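Local coordinates for protein 3-deoxy-d-manno-octulosonic-acid transferase (Acinetobacter baumannii, PDB 4BFC) that probably transfers Kdo from CMP-Kdo to a lipid A precursor during lipopolysaccharide assembly, this fragment being its C-terminal CMP-Kdo-binding domain, at residues 37-42 / 126-131; 57-62 / 72-77; 145-150 / 171-176; 180-183 / 187-190. All coordinates share one frame; numbering follows the deposited sequence.

Contact 1. Residues 37-42 / 126-131; sequences WYLENR and YALSQV
Leu39 meets Leu128 with one methyl on each side, CD1 to CD2 at 4.1 Å. The two side chains cross at about a right angle. The CA-CB bond of Leu39 points toward segment 126-131. Beyond CB, CG lies anti to the carbonyl carbon (chi1 -58°), and the chain forks there. CD1 is the branch that crosses to Leu128. CD2 stays on its own side, packed 4.0 Å from Trp37 CB and also 4.0 Å from Arg42 CG. Leu39 comes just after the Schellman motif that ends helix 24-36, in which Tyr38 has positive phi and Leu39 N bonds to His34 O.

The polar half of the contact runs through water. A water lies 2.8 Å from Leu39 O and, in one of two Gln130 conformers, 2.6 Å from Gln130 OE1. The geometry suits donation to both, but with more acceptors than protons in reach the bonds are probably shared. Gln130 OE1 also accepts from Val44 N, at the start of the neighbouring strand 43-50. Arg42 sends its guanidinium group another way, to the carbonyl oxygens of Lys71, Leu72, His108 and Thr111. Between the two segments themselves no direct hydrogen bond forms. The loop after helix 24-36 thus meets the end of helix 122-128 and the residues just past it through a single apolar contact and one bridging water.

Contact 2. Residues 57-62 / 72-77; sequences QILEAL and LVCIVV
Leu59 and Leu62, one turn apart on helix 54-68, close over Cys74 of strand 72-78. All contacts across the pair are apolar. The first group involves sulfur. Cys74 SG lies 3.9 Å from Leu59 CD2 and 4.1 Å from Leu62 CD2, so the same thiol touches a methyl of each leucine. SG is anti to the backbone N of Cys74 (chi1 -180°), which carries it toward the C-terminal end of the strand, to Leu59.

The second group is carbon on carbon. Leu62 CD2 rests 3.8 Å from Cys74 CB. Leu59 CD2 also reaches Val76 CG2 at 4.2 Å, and these two side chains meet tip to tip. Cys74 and Val76 point toward the helix, while Val73, before them, and Ile75, between them, point away, to the other face of the sheet.

Hydrogen bonding belongs to each element separately. Leu62 N bonds to Ile58 O at 2.9 Å within the helix. The strand pairs on one side with strand 43-50, through Val73 and Val45, and on the other with strand 113-115, through Cys74 and Tyr114.

The axes of these short segments run antiparallel (176°), 11.0 Å apart at their closest. Helix 54-68 connects strand 43-50 to its parallel neighbour 72-78. This is the beta-alpha-beta crossover of a Rossmann-like domain, as found in GT-B glycosyltransferases.

Contact 3. Residues 145-150 / 171-176; sequences HNILEP and DEFIDE
Phe173 pushes its ring against Ile147 and Leu148, touching both through the neighbouring atoms CD2, CE2 and CZ. Phe173 CD2 meets Ile147 CD1 at 4.1 Å. Further round the ring, Phe173 CE2 lies 3.8 Å from Leu148 CD2, and the same methyl is 4.0 Å from Phe173 CZ. Both methyls approach the ring obliquely. Leu148 and Phe173 cross at about a right angle, whereas Ile147 and Phe173 slide past each other in opposite directions.

Ile147 uses a less common rotamer. Its CG1 stands between the backbone N and the carbonyl carbon (chi1 61°), and from there CD1 extends to the ring. The bond from CA to CB of Phe173 points toward segment 145-150.

Asn146 fixes the turn that presents the two aliphatic residues. Its OD1 accepts from Leu148 N at 3.1 Å, a capping bond with a nearly straight N-H...O angle of 166°. The donor sits well above the carbonyl plane, 58° out of it. The same turn meets a second subunit. There, Glu82 of that subunit accepts hydrogen bonds from His145 ND1 and Asn146 N, and Leu148 packs on Asp85 of the same neighbour.

Within the chain, Val212 and Leu213 of helix 199-214 also pack on Phe173, and Leu213 touches Leu148 as well. Ile147 rests on Val134 of strand 131-134 and on Thr157 and Val159 of strand 157-159. The ring thus lies where helices 148-152, 167-175 and 199-214 meet beside the parallel sheet.

Contact 4. Residues 180-183 / 187-190; sequences LIAQ and QVVD
Gln187 OE1 accepts a hydrogen bond from Gln183 N at 2.8 Å, with an N-H...O angle of 169°. The donor stands above the carbonyl plane, tilted from it. The same oxygen lies 3.4 Å from Gln183 CB. The two glutamine side chains run side by side in the same direction, and their amide planes are turned 63° apart. Next to this polar pair, Ala182 CB packs on Val188 CG2 at 3.5 Å.

Gln187 reaches the turn because its CG is anti to the backbone N (chi1 -171°) and the chain stays extended beyond it. The side chain thus spans back from helix 185-197 to the loop that precedes it. This is the tight strand-to-helix turn at the edge of a Rossmann-like sheet, where strand 180-181 is the outermost strand on its side within the chain.

Further out, Asp184 OD1 accepts from Gln187 N and holds the first helical turn in place. Ala182 also packs on Ile191, a turn further along the helix, and on Val158. Leu180, and Ala182 just past the strand, form backbone hydrogen bonds with strand 157-159. On the other face, Ile181 packs against Val170 and Ile174 of helix 167-175.

How the contacts relate
All four contacts lie around one parallel sheet. Contact 1 and contact 2 have centres about 14 Å apart and are joined by Arg42, whose NH2 lies 3.1 Å from Leu72 O, a probable hydrogen bond. Contact 2 meets contact 4 where Val189 CG2 sits 3.7 Å from Ala61 CB, so helices 54-68 and 185-197 pack together. Contact 4 touches contact 3 through Ile181 CD1 and Ile174 CD1 at 3.8 Å. Contact 1 reaches contact 3 through Tyr126 CZ and Pro150 CD at 3.6 Å. Contacts 2 and 3 lie on opposite sides of the chain's centre, with centres about 22 Å apart. As in GT-B relatives, segment 145-150 probably borders the CMP-Kdo pocket.

Contact 1. Residues 37-42 / 126-131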
loop_
_atom_site.group_PDB
_atom_site.type_symbol
_atom_site.label_atom_id
_atom_site.label_comp_id
_atom_site.label_asym_id
_atom_site.label_seq_id
_atom_site.Cartn_x
_atom_site.Cartn_y
_atom_site.Cartn_z
ATOM N N TRP A 37 27.581 -19.747 2.180
ATOM C CA TRP A 37 27.893 -18.528 2.859
ATOM C C TRP A 37 28.456 -18.818 4.234
ATOM O O TRP A 37 28.729 -17.873 4.979
ATOM C CB TRP A 37 26.640 -17.602 2.903
ATOM C CG TRP A 37 26.062 -17.140 1.573
ATOM C CD1 TRP A 37 26.500 -17.393 0.236
ATOM C CD2 TRP A 37 24.920 -16.239 1.430
ATOM N NE1 TRP A 37 25.667 -16.769 -0.683
ATOM C CE2 TRP A 37 24.708 -16.035 -0.011
ATOM C CE3 TRP A 37 24.038 -15.612 2.359
ATOM C CZ2 TRP A 37 23.657 -15.249 -0.488
ATOM C CZ3 TRP A 37 23.012 -14.819 1.861
ATOM C CH2 TRP A 37 22.836 -14.633 0.480
ATOM N N TYR A 38 28.695 -20.111 4.538
ATOM C CA TYR A 38 29.292 -20.544 5.808
ATOM C C TYR A 38 28.540 -19.928 7.026
ATOM O O TYR A 38 29.135 -19.376 7.948
ATOM C CB TYR A 38 30.829 -20.237 5.776
ATOM C CG TYR A 38 31.530 -20.904 4.583
ATOM C CD1 TYR A 38 31.972 -22.226 4.669
ATOM C CD2 TYR A 38 31.776 -20.216 3.398
ATOM C CE1 TYR A 38 32.597 -22.852 3.614
ATOM C CE2 TYR A 38 32.416 -20.842 2.296
ATOM C CZ TYR A 38 32.818 -22.173 2.421
ATOM O OH TYR A 38 33.450 -22.854 1.392
ATOM N N LEU A 39 27.207 -20.015 7.015
ATOM C CA LEU A 39 26.412 -19.408 8.088
ATOM C C LEU A 39 26.381 -20.229 9.377
ATOM O O LEU A 39 25.815 -19.758 10.368
ATOM C CB LEU A 39 24.963 -19.131 7.650
ATOM C CG LEU A 39 24.923 -18.211 6.435
ATOM C CD1 LEU A 39 23.414 -17.955 6.216
ATOM C CD2 LEU A 39 25.641 -16.882 6.661
ATOM N N GLU A 40 26.990 -21.421 9.363
ATOM C CA GLU A 40 26.997 -22.320 10.538
ATOM C C GLU A 40 27.573 -21.596 11.766
ATOM O O GLU A 40 27.066 -21.746 12.876
ATOM C CB GLU A 40 27.712 -23.646 10.228
ATOM C CG GLU A 40 27.696 -24.664 11.383
ATOM C CD GLU A 40 26.290 -25.091 11.853
ATOM O OE1 GLU A 40 25.366 -25.279 11.010
ATOM O OE2 GLU A 40 26.107 -25.258 13.096
ATOM N N ASN A 41 28.570 -20.730 11.559
ATOM C CA ASN A 41 29.115 -19.980 12.692
ATOM C C ASN A 41 28.775 -18.492 12.654
ATOM O O ASN A 41 29.556 -17.635 13.111
ATOM C CB ASN A 41 30.634 -20.191 12.826
ATOM C CG ASN A 41 31.020 -21.654 12.819
ATOM O OD1 ASN A 41 30.693 -22.408 13.736
ATOM N ND2 ASN A 41 31.713 -22.066 11.768
ATOM N N ARG A 42 27.603 -18.161 12.097
ATOM C CA ARG A 42 27.100 -16.822 12.205
ATOM C C ARG A 42 25.782 -16.944 12.994
ATOM O O ARG A 42 25.145 -18.052 13.027
ATOM C CB ARG A 42 26.754 -16.229 10.819
ATOM C CG ARG A 42 27.932 -16.127 9.843
ATOM C CD ARG A 42 29.029 -15.264 10.443
ATOM N NE ARG A 42 28.772 -13.824 10.611
ATOM C CZ ARG A 42 28.898 -12.897 9.670
ATOM N NH1 ARG A 42 29.272 -13.254 8.419
ATOM N NH2 ARG A 42 28.745 -11.628 10.001
ATOM N N TYR A 126 13.688 -15.621 6.187
ATOM C CA TYR A 126 13.232 -16.307 7.452
ATOM C C TYR A 126 13.851 -17.719 7.623
ATOM O O TYR A 126 14.249 -18.104 8.700
ATOM C CB TYR A 126 11.707 -16.519 7.417
ATOM C CG TYR A 126 10.866 -15.299 7.606
ATOM C CD1 TYR A 126 11.197 -14.383 8.613
ATOM C CD2 TYR A 126 9.717 -15.057 6.816
ATOM C CE1 TYR A 126 10.435 -13.263 8.844
ATOM C CE2 TYR A 126 8.937 -13.923 7.057
ATOM C CZ TYR A 126 9.296 -13.047 8.062
ATOM O OH TYR A 126 8.543 -11.959 8.319
ATOM N N ALA A 127 13.972 -18.481 6.535
ATOM C CA ALA A 127 14.530 -19.837 6.639
ATOM C C ALA A 127 16.037 -19.817 7.033
ATOM O O ALA A 127 16.592 -20.824 7.483
ATOM C CB ALA A 127 14.340 -20.598 5.333
ATOM N N LEU A 128 16.674 -18.673 6.869
ATOM C CA LEU A 128 18.089 -18.499 7.252
ATOM C C LEU A 128 18.269 -17.889 8.653
ATOM O O LEU A 128 19.417 -17.741 9.151
ATOM C CB LEU A 128 18.863 -17.705 6.182
ATOM C CG LEU A 128 19.037 -18.427 4.825
ATOM C CD1 LEU A 128 19.712 -17.490 3.847
ATOM C CD2 LEU A 128 19.888 -19.684 5.010
ATOM N N SER A 129 17.162 -17.502 9.302
ATOM C CA SER A 129 17.271 -16.664 10.488
ATOM C C SER A 129 17.296 -17.526 11.788
ATOM O O SER A 129 16.579 -18.572 11.894
ATOM C CB SER A 129 16.021 -15.763 10.564
ATOM O OG SER A 129 15.861 -14.960 9.373
ATOM N N GLN A 130 18.044 -17.029 12.777
ATOM C CA GLN A 130 18.002 -17.549 14.156
ATOM C C GLN A 130 16.874 -16.907 14.957
ATOM O O GLN A 130 16.225 -17.583 15.775
ATOM C CB GLN A 130 19.335 -17.411 14.903
ATOM C CG GLN A 130 20.283 -18.562 14.682
ATOM C CD GLN A 130 20.699 -18.676 13.255
ATOM O OE1 GLN A 130 21.617 -17.950 12.797
ATOM N NE2 GLN A 130 20.055 -19.566 12.525
ATOM N N VAL A 131 16.679 -15.597 14.735
ATOM C CA VAL A 131 15.575 -14.880 15.352
ATOM C C VAL A 131 15.142 -13.819 14.342
ATOM O O VAL A 131 15.928 -13.412 13.455
ATOM C CB VAL A 131 15.952 -14.130 16.693
ATOM C CG1 VAL A 131 16.309 -15.102 17.838
ATOM C CG2 VAL A 131 17.074 -13.106 16.491
HETATM O O HOH W 1 23.234 -19.256 11.222
#

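Contact 2. Residues 57-62 / 72-77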
loop_
_atom_site.group_PDB
_atom_site.type_symbol
_atom_site.label_atom_id
_atom_site.label_comp_id
_atom_site.label_asym_id
_atom_site.label_seq_id
_atom_site.Cartn_x
_atom_site.Cartn_y
_atom_site.Cartn_z
ATOM N N GLN A 57 16.211 2.729 13.812
ATOM C CA GLN A 57 16.157 2.522 15.277
ATOM C C GLN A 57 16.740 1.203 15.710
ATOM O O GLN A 57 17.531 1.148 16.695
ATOM C CB GLN A 57 14.755 2.700 15.872
ATOM C CG GLN A 57 14.151 4.115 15.694
ATOM C CD GLN A 57 12.770 4.251 16.296
ATOM O OE1 GLN A 57 12.323 5.373 16.563
ATOM N NE2 GLN A 57 12.065 3.169 16.461
ATOM N N ILE A 58 16.382 0.118 15.033
ATOM C CA ILE A 58 16.907 -1.209 15.384
ATOM C C ILE A 58 18.400 -1.334 15.018
ATOM O O ILE A 58 19.187 -1.842 15.839
ATOM C CB ILE A 58 16.074 -2.360 14.738
ATOM C CG1 ILE A 58 14.659 -2.352 15.342
ATOM C CG2 ILE A 58 16.747 -3.682 14.972
ATOM C CD1 ILE A 58 13.665 -3.137 14.543
ATOM N N LEU A 59 18.806 -0.930 13.804
ATOM C CA LEU A 59 20.236 -0.992 13.449
ATOM C C LEU A 59 21.102 -0.142 14.396
ATOM O O LEU A 59 22.216 -0.598 14.736
ATOM C CB LEU A 59 20.561 -0.659 12.015
ATOM C CG LEU A 59 19.868 -1.643 11.078
ATOM C CD1 LEU A 59 20.013 -1.060 9.662
ATOM C CD2 LEU A 59 20.459 -3.044 11.178
ATOM N N GLU A 60 20.596 1.004 14.839
ATOM C CA GLU A 60 21.361 1.879 15.809
ATOM C C GLU A 60 21.601 1.145 17.118
ATOM O O GLU A 60 22.745 1.190 17.662
ATOM C CB GLU A 60 20.566 3.130 16.156
ATOM C CG GLU A 60 20.721 4.336 15.278
ATOM C CD GLU A 60 19.816 5.484 15.731
ATOM O OE1 GLU A 60 18.919 5.287 16.605
ATOM O OE2 GLU A 60 19.975 6.578 15.171
ATOM N N ALA A 61 20.557 0.474 17.617
ATOM C CA ALA A 61 20.566 -0.294 18.876
ATOM C C ALA A 61 21.505 -1.500 18.732
ATOM O O ALA A 61 22.247 -1.881 19.689
ATOM C CB ALA A 61 19.165 -0.692 19.335
ATOM N N LEU A 62 21.528 -2.083 17.531
ATOM C CA LEU A 62 22.291 -3.299 17.301
ATOM C C LEU A 62 23.776 -3.039 16.933
ATOM O O LEU A 62 24.587 -3.922 17.142
ATOM C CB LEU A 62 21.624 -4.096 16.145
ATOM C CG LEU A 62 22.037 -5.565 15.917
ATOM C CD1 LEU A 62 21.631 -6.512 17.031
ATOM C CD2 LEU A 62 21.376 -6.008 14.629
ATOM N N LEU A 72 27.707 -11.994 14.509
ATOM C CA LEU A 72 26.278 -11.581 14.288
ATOM C C LEU A 72 26.196 -11.030 12.863
ATOM O O LEU A 72 27.135 -10.395 12.381
ATOM C CB LEU A 72 25.899 -10.433 15.250
ATOM C CG LEU A 72 25.585 -10.814 16.687
ATOM C CD1 LEU A 72 25.487 -9.549 17.504
ATOM C CD2 LEU A 72 24.231 -11.521 16.729
ATOM N N VAL A 73 25.035 -11.151 12.235
ATOM C CA VAL A 73 24.806 -10.408 10.972
ATOM C C VAL A 73 23.324 -10.198 10.966
ATOM O O VAL A 73 22.562 -11.092 11.392
ATOM C CB VAL A 73 25.201 -11.238 9.754
ATOM C CG1 VAL A 73 24.604 -12.671 9.727
ATOM C CG2 VAL A 73 24.946 -10.434 8.476
ATOM N N CYS A 74 22.956 -9.006 10.529
ATOM C CA CYS A 74 21.489 -8.651 10.436
ATOM C C CYS A 74 21.056 -8.620 8.988
ATOM O O CYS A 74 21.558 -7.839 8.220
ATOM C CB CYS A 74 21.262 -7.335 11.077
ATOM S SG CYS A 74 19.559 -6.818 11.040
ATOM N N ILE A 75 20.054 -9.429 8.678
ATOM C CA ILE A 75 19.372 -9.352 7.364
ATOM C C ILE A 75 18.263 -8.288 7.464
ATOM O O ILE A 75 17.442 -8.356 8.419
ATOM C CB ILE A 75 18.814 -10.731 6.947
ATOM C CG1 ILE A 75 19.960 -11.762 6.792
ATOM C CG2 ILE A 75 17.960 -10.551 5.631
ATOM C CD1 ILE A 75 19.522 -13.152 6.339
ATOM N N VAL A 76 18.177 -7.354 6.506
ATOM C CA VAL A 76 17.135 -6.276 6.524
ATOM C C VAL A 76 16.262 -6.419 5.264
ATOM O O VAL A 76 16.806 -6.457 4.170
ATOM C CB VAL A 76 17.798 -4.871 6.567
ATOM C CG1 VAL A 76 16.710 -3.828 6.592
ATOM C CG2 VAL A 76 18.634 -4.763 7.863
ATOM N N VAL A 77 14.944 -6.559 5.459
ATOM C CA VAL A 77 14.021 -6.785 4.333
ATOM C C VAL A 77 12.962 -5.669 4.382
ATOM O O VAL A 77 11.903 -5.821 5.017
ATOM C CB VAL A 77 13.372 -8.187 4.380
ATOM C CG1 VAL A 77 12.695 -8.482 3.023
ATOM C CG2 VAL A 77 14.350 -9.276 4.860
#

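Contact 3. Residues 145-150 / 171-176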
loop_
_atom_site.group_PDB
_atom_site.type_symbol
_atom_site.label_atom_id
_atom_site.label_comp_id
_atom_site.label_asym_id
_atom_site.label_seq_id
_atom_site.Cartn_x
_atom_site.Cartn_y
_atom_site.Cartn_z
ATOM N N HIS A 145 2.592 -6.707 10.361
ATOM C CA HIS A 145 2.584 -7.671 9.253
ATOM C C HIS A 145 2.469 -9.077 9.720
ATOM O O HIS A 145 2.503 -9.408 10.948
ATOM C CB HIS A 145 3.834 -7.405 8.370
ATOM C CG HIS A 145 3.780 -6.095 7.643
ATOM N ND1 HIS A 145 2.835 -5.832 6.685
ATOM C CD2 HIS A 145 4.536 -4.948 7.746
ATOM C CE1 HIS A 145 2.957 -4.585 6.265
ATOM N NE2 HIS A 145 4.038 -4.059 6.860
ATOM N N ASN A 146 2.302 -9.998 8.762
ATOM C CA ASN A 146 1.929 -11.374 9.093
ATOM C C ASN A 146 3.030 -12.155 9.767
ATOM O O ASN A 146 4.011 -12.616 9.124
ATOM C CB ASN A 146 1.525 -12.067 7.762
ATOM C CG ASN A 146 0.802 -13.384 8.001
ATOM O OD1 ASN A 146 0.576 -13.760 9.128
ATOM N ND2 ASN A 146 0.540 -14.122 6.931
ATOM N N ILE A 147 2.829 -12.439 11.047
ATOM C CA ILE A 147 3.810 -13.264 11.784
ATOM C C ILE A 147 3.725 -14.770 11.536
ATOM O O ILE A 147 4.526 -15.491 12.050
ATOM C CB ILE A 147 3.699 -12.903 13.294
ATOM C CG1 ILE A 147 2.277 -13.232 13.819
ATOM C CG2 ILE A 147 4.065 -11.450 13.517
ATOM C CD1 ILE A 147 2.336 -13.564 15.328
ATOM N N LEU A 148 2.733 -15.266 10.785
ATOM C CA LEU A 148 2.591 -16.724 10.611
ATOM C C LEU A 148 3.734 -17.338 9.836
ATOM O O LEU A 148 4.146 -18.489 10.084
ATOM C CB LEU A 148 1.231 -16.990 9.895
ATOM C CG LEU A 148 -0.021 -16.704 10.741
ATOM C CD1 LEU A 148 -1.295 -16.923 9.904
ATOM C CD2 LEU A 148 -0.001 -17.585 11.963
ATOM N N GLU A 149 4.297 -16.553 8.895
ATOM C CA GLU A 149 5.361 -17.065 8.053
ATOM C C GLU A 149 6.626 -17.463 8.867
ATOM O O GLU A 149 7.028 -18.634 8.849
ATOM C CB GLU A 149 5.645 -16.064 6.926
ATOM C CG GLU A 149 4.403 -15.736 6.092
ATOM C CD GLU A 149 4.624 -14.709 4.987
ATOM O OE1 GLU A 149 5.242 -13.643 5.218
ATOM O OE2 GLU A 149 4.169 -14.975 3.849
ATOM N N PRO A 150 7.186 -16.534 9.697
ATOM C CA PRO A 150 8.301 -17.015 10.546
ATOM C C PRO A 150 7.951 -18.098 11.548
ATOM O O PRO A 150 8.785 -18.954 11.812
ATOM C CB PRO A 150 8.849 -15.716 11.223
ATOM C CG PRO A 150 7.699 -14.768 11.172
ATOM C CD PRO A 150 6.956 -15.095 9.891
ATOM N N ASP A 171 -2.559 -11.847 19.310
ATOM C CA ASP A 171 -3.099 -12.245 20.655
ATOM C C ASP A 171 -3.207 -13.752 20.874
ATOM O O ASP A 171 -2.918 -14.221 21.976
ATOM C CB ASP A 171 -4.425 -11.568 20.955
ATOM C CG ASP A 171 -4.290 -10.091 21.188
ATOM O OD1 ASP A 171 -3.171 -9.606 21.437
ATOM O OD2 ASP A 171 -5.320 -9.409 21.116
ATOM N N GLU A 172 -3.565 -14.528 19.869
ATOM C CA GLU A 172 -3.585 -15.994 20.042
ATOM C C GLU A 172 -2.175 -16.496 20.443
ATOM O O GLU A 172 -2.015 -17.408 21.271
ATOM C CB GLU A 172 -3.961 -16.685 18.748
ATOM C CG GLU A 172 -5.441 -16.688 18.403
ATOM C CD GLU A 172 -5.730 -17.099 16.964
ATOM O OE1 GLU A 172 -4.805 -17.519 16.221
ATOM O OE2 GLU A 172 -6.894 -16.982 16.553
ATOM N N PHE A 173 -1.147 -15.882 19.851
ATOM C CA PHE A 173 0.222 -16.249 20.149
ATOM C C PHE A 173 0.747 -15.667 21.490
ATOM O O PHE A 173 1.501 -16.346 22.194
ATOM C CB PHE A 173 1.130 -15.948 18.947
ATOM C CG PHE A 173 0.985 -16.957 17.812
ATOM C CD1 PHE A 173 1.759 -18.093 17.736
ATOM C CD2 PHE A 173 0.081 -16.719 16.781
ATOM C CE1 PHE A 173 1.628 -19.011 16.706
ATOM C CE2 PHE A 173 -0.086 -17.635 15.742
ATOM C CZ PHE A 173 0.707 -18.783 15.689
ATOM N N ILE A 174 0.306 -14.476 21.887
ATOM C CA ILE A 174 0.695 -13.921 23.177
ATOM C C ILE A 174 0.074 -14.787 24.281
ATOM O O ILE A 174 0.744 -15.074 25.292
ATOM C CB ILE A 174 0.222 -12.451 23.347
ATOM C CG1 ILE A 174 0.929 -11.492 22.358
ATOM C CG2 ILE A 174 0.417 -11.935 24.781
ATOM C CD1 ILE A 174 0.287 -10.109 22.417
ATOM N N ASP A 175 -1.171 -15.236 24.076
ATOM C CA ASP A 175 -1.878 -16.042 25.099
ATOM C C ASP A 175 -1.199 -17.369 25.366
ATOM O O ASP A 175 -1.343 -17.901 26.460
ATOM C CB ASP A 175 -3.319 -16.356 24.710
ATOM C CG ASP A 175 -4.192 -15.133 24.652
ATOM O OD1 ASP A 175 -3.848 -14.086 25.242
ATOM O OD2 ASP A 175 -5.250 -15.236 23.997
ATOM N N GLU A 176 -0.505 -17.927 24.377
ATOM C CA GLU A 176 0.240 -19.184 24.575
ATOM C C GLU A 176 1.772 -19.019 24.772
ATOM O O GLU A 176 2.507 -20.018 24.607
ATOM C CB GLU A 176 -0.013 -20.122 23.413
ATOM C CG GLU A 176 -1.483 -20.451 23.199
ATOM C CD GLU A 176 -2.084 -21.177 24.367
ATOM O OE1 GLU A 176 -1.491 -22.193 24.796
ATOM O OE2 GLU A 176 -3.151 -20.728 24.849
#

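Contact 4. Residues 180-183 / 187-190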
loop_
_atom_site.group_PDB
_atom_site.type_symbol
_atom_site.label_atom_id
_atom_site.label_comp_id
_atom_site.label_asym_id
_atom_site.label_seq_id
_atom_site.Cartn_x
_atom_site.Cartn_y
_atom_site.Cartn_z
ATOM N N LEU A 180 7.087 -12.831 21.085
ATOM C CA LEU A 180 7.664 -11.847 21.961
ATOM C C LEU A 180 7.290 -10.435 21.565
ATOM O O LEU A 180 7.435 -9.989 20.406
ATOM C CB LEU A 180 9.202 -12.010 22.054
ATOM C CG LEU A 180 9.552 -13.455 22.521
ATOM C CD1 LEU A 180 10.964 -13.808 22.096
ATOM C CD2 LEU A 180 9.453 -13.558 24.014
ATOM N N ILE A 181 6.768 -9.690 22.525
ATOM C CA ILE A 181 6.435 -8.309 22.269
ATOM C C ILE A 181 7.478 -7.296 22.792
ATOM O O ILE A 181 7.827 -7.234 24.008
ATOM C CB ILE A 181 5.011 -7.980 22.839
ATOM C CG1 ILE A 181 4.030 -9.062 22.401
ATOM C CG2 ILE A 181 4.618 -6.573 22.458
ATOM C CD1 ILE A 181 3.630 -8.989 20.921
ATOM N N ALA A 182 8.063 -6.556 21.865
ATOM C CA ALA A 182 8.957 -5.441 22.188
ATOM C C ALA A 182 8.304 -4.083 22.317
ATOM O O ALA A 182 7.589 -3.624 21.434
ATOM C CB ALA A 182 10.141 -5.341 21.230
ATOM N N GLN A 183 8.638 -3.329 23.346
ATOM C CA GLN A 183 8.119 -1.950 23.417
ATOM C C GLN A 183 8.875 -0.912 22.574
ATOM O O GLN A 183 8.281 0.111 22.169
ATOM C CB GLN A 183 7.993 -1.477 24.934
ATOM C CG GLN A 183 7.021 -2.347 25.749
ATOM C CD GLN A 183 5.622 -2.365 25.168
ATOM O OE1 GLN A 183 5.019 -3.422 25.003
ATOM N NE2 GLN A 183 5.105 -1.193 24.841
ATOM N N GLN A 187 14.526 -2.870 23.188
ATOM C CA GLN A 187 13.961 -4.098 23.649
ATOM C C GLN A 187 13.973 -5.201 22.590
ATOM O O GLN A 187 14.118 -6.343 22.943
ATOM C CB GLN A 187 12.608 -3.916 24.317
ATOM C CG GLN A 187 12.157 -5.226 24.980
ATOM C CD GLN A 187 10.905 -5.054 25.792
ATOM O OE1 GLN A 187 10.118 -4.115 25.568
ATOM N NE2 GLN A 187 10.697 -5.970 26.741
ATOM N N VAL A 188 13.802 -4.864 21.291
ATOM C CA VAL A 188 13.983 -5.913 20.284
ATOM C C VAL A 188 15.387 -6.515 20.352
ATOM O O VAL A 188 15.546 -7.731 20.283
ATOM C CB VAL A 188 13.849 -5.339 18.840
ATOM C CG1 VAL A 188 14.240 -6.386 17.812
ATOM C CG2 VAL A 188 12.432 -4.826 18.595
ATOM N N VAL A 189 16.390 -5.653 20.447
ATOM C CA VAL A 189 17.787 -6.126 20.525
ATOM C C VAL A 189 18.005 -6.910 21.835
ATOM O O VAL A 189 18.591 -7.977 21.775
ATOM C CB VAL A 189 18.777 -4.982 20.416
ATOM C CG1 VAL A 189 20.215 -5.478 20.643
ATOM C CG2 VAL A 189 18.721 -4.360 19.003
ATOM N N ASP A 190 17.469 -6.470 22.989
ATOM C CA ASP A 190 17.586 -7.241 24.301
ATOM C C ASP A 190 17.044 -8.617 24.147
ATOM O O ASP A 190 17.615 -9.628 24.568
ATOM C CB ASP A 190 16.712 -6.662 25.445
ATOM C CG ASP A 190 16.892 -7.426 26.774
ATOM O OD1 ASP A 190 17.929 -7.150 27.406
ATOM O OD2 ASP A 190 16.044 -8.294 27.177
#